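Local coordinates for HydG protein (Carboxydothermus hydrogenoformans, PDB 4RTB) that matures [FeFe]-hydrogenase as a radical SAM enzyme, making CO and cyanide with the help of an iron-sulfur cluster and S-adenosylmethionine, at residues R95-A100 against H146-L151. Numbering follows the deposited sequence.
Sequences RIVLFA and HTRILL
His146 lays one face of its imidazole against the methyl of Ala100: CB sits 3.7 Å from the ring centroid and only 8° off the ring normal, a CH-pi contact by both measures. This packing lies where strands 95-105 and 148-153 meet in the parallel sheet of the radical SAM fold, joined by a beta-alpha-beta connection through helix 131-144. Two backbone hydrogen bonds make the parallel bridge of Ala100 with Ile149: Ala100 N gives to Arg148 O at 3.0 Å, nearly straight, and Leu150 N to Ala100 O at 2.9 Å. The short strand segments diverge by 48°, and within them the pairing is made at Ala100, the C-terminal end of 95-100. His146 NE2 is bonded to Ala346 O, which helps fix the ring's rotation. Replacing His146 by an alanine would remove the imidazole, and is likely to leave the Ala100 methyl without its aromatic cover and Ala346 O without this donor. Phe99 and Arg148 project from the strands to meet CB to CB at 3.8 Å. With CG between its backbone N and carbonyl carbon (chi1 73°), Phe99 lies side by side with Leu150, both pointing the same way, and Phe99 CE2 is 3.7 Å from Leu150 CB, which approaches the ring obliquely. The Leu150 side chain in turn lies about 7 Å from the bound S-adenosylmethionine, in the second shell around the cofactor rather than among its direct contacts. Arg148, bent at its third torsion, crosses Val97 at about a right angle, with Val97 CG1 lying 3.8 Å from Arg148 CD.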
# COMPACT_ATOMS: atom_id res chain seq x y z
N ARG A 95 -5.18 10.93 -9.89
CA ARG A 95 -3.88 10.97 -9.24
C ARG A 95 -3.42 9.60 -8.73
O ARG A 95 -4.14 8.93 -7.99
CB ARG A 95 -3.90 11.96 -8.08
CG ARG A 95 -2.53 12.31 -7.55
CD ARG A 95 -2.63 13.08 -6.25
NE ARG A 95 -3.22 12.26 -5.19
CZ ARG A 95 -2.68 12.08 -3.99
NH1 ARG A 95 -1.54 12.66 -3.68
NH2 ARG A 95 -3.30 11.32 -3.10
N ILE A 96 -2.22 9.20 -9.13
CA ILE A 96 -1.62 7.98 -8.62
C ILE A 96 -0.22 8.29 -8.08
O ILE A 96 0.62 8.87 -8.78
CB ILE A 96 -1.56 6.88 -9.70
CG1 ILE A 96 -0.80 5.65 -9.19
CG2 ILE A 96 -0.95 7.42 -11.00
CD1 ILE A 96 -1.54 4.89 -8.11
N VAL A 97 0.03 7.91 -6.83
CA VAL A 97 1.30 8.23 -6.19
C VAL A 97 2.30 7.09 -6.38
O VAL A 97 1.96 5.92 -6.20
CB VAL A 97 1.11 8.51 -4.69
CG1 VAL A 97 2.41 8.98 -4.07
CG2 VAL A 97 0.01 9.54 -4.49
N LEU A 98 3.52 7.44 -6.74
CA LEU A 98 4.55 6.44 -7.00
C LEU A 98 5.66 6.46 -5.95
O LEU A 98 6.11 7.52 -5.51
CB LEU A 98 5.16 6.65 -8.39
CG LEU A 98 4.19 6.65 -9.58
CD1 LEU A 98 4.96 6.58 -10.89
CD2 LEU A 98 3.18 5.51 -9.48
N PHE A 99 6.08 5.26 -5.54
CA PHE A 99 7.18 5.11 -4.60
C PHE A 99 8.01 3.90 -4.97
O PHE A 99 7.57 3.03 -5.73
CB PHE A 99 6.66 4.98 -3.17
CG PHE A 99 6.01 3.65 -2.88
CD1 PHE A 99 4.69 3.42 -3.22
CD2 PHE A 99 6.73 2.64 -2.25
CE1 PHE A 99 4.10 2.20 -2.95
CE2 PHE A 99 6.13 1.42 -1.98
CZ PHE A 99 4.82 1.20 -2.33
N ALA A 100 9.22 3.83 -4.42
CA ALA A 100 10.09 2.69 -4.62
C ALA A 100 10.51 2.09 -3.28
O ALA A 100 10.92 2.81 -2.37
CB ALA A 100 11.31 3.09 -5.43
N HIS A 146 12.20 9.12 -8.56
CA HIS A 146 11.48 8.80 -7.32
C HIS A 146 11.88 9.75 -6.20
O HIS A 146 13.03 10.16 -6.11
CB HIS A 146 11.77 7.36 -6.89
CG HIS A 146 10.86 6.34 -7.50
ND1 HIS A 146 9.52 6.25 -7.18
CD2 HIS A 146 11.10 5.36 -8.40
CE1 HIS A 146 8.97 5.26 -7.86
NE2 HIS A 146 9.91 4.70 -8.60
N THR A 147 10.92 10.08 -5.33
CA THR A 147 11.21 10.90 -4.16
C THR A 147 10.65 10.26 -2.90
O THR A 147 10.87 10.75 -1.79
CB THR A 147 10.63 12.31 -4.30
OG1 THR A 147 9.21 12.24 -4.46
CG2 THR A 147 11.24 13.02 -5.50
N ARG A 148 9.90 9.18 -3.08
CA ARG A 148 9.32 8.47 -1.95
C ARG A 148 9.89 7.06 -1.87
O ARG A 148 9.92 6.34 -2.86
CB ARG A 148 7.79 8.43 -2.08
CG ARG A 148 7.13 9.81 -2.10
CD ARG A 148 5.62 9.63 -2.10
NE ARG A 148 5.25 8.62 -1.12
CZ ARG A 148 4.05 8.49 -0.58
NH1 ARG A 148 3.06 9.31 -0.91
NH2 ARG A 148 3.83 7.52 0.31
N ILE A 149 10.36 6.69 -0.68
CA ILE A 149 11.01 5.40 -0.49
C ILE A 149 10.31 4.60 0.61
O ILE A 149 9.83 5.16 1.59
CB ILE A 149 12.51 5.58 -0.14
CG1 ILE A 149 13.23 6.35 -1.25
CG2 ILE A 149 13.19 4.25 0.11
CD1 ILE A 149 14.74 6.41 -1.09
N LEU A 150 10.23 3.28 0.43
CA LEU A 150 9.67 2.39 1.45
C LEU A 150 10.74 1.43 1.97
O LEU A 150 10.97 0.38 1.37
CB LEU A 150 8.47 1.61 0.89
CG LEU A 150 7.50 0.90 1.84
CD1 LEU A 150 7.70 -0.62 1.84
CD2 LEU A 150 7.57 1.45 3.25
N LEU A 151 11.39 1.80 3.07
CA LEU A 151 12.40 0.94 3.68
C LEU A 151 11.78 -0.35 4.21
O LEU A 151 10.85 -0.32 5.01
CB LEU A 151 13.12 1.66 4.82
CG LEU A 151 13.97 2.88 4.47
CD1 LEU A 151 14.60 3.43 5.73
CD2 LEU A 151 15.03 2.52 3.45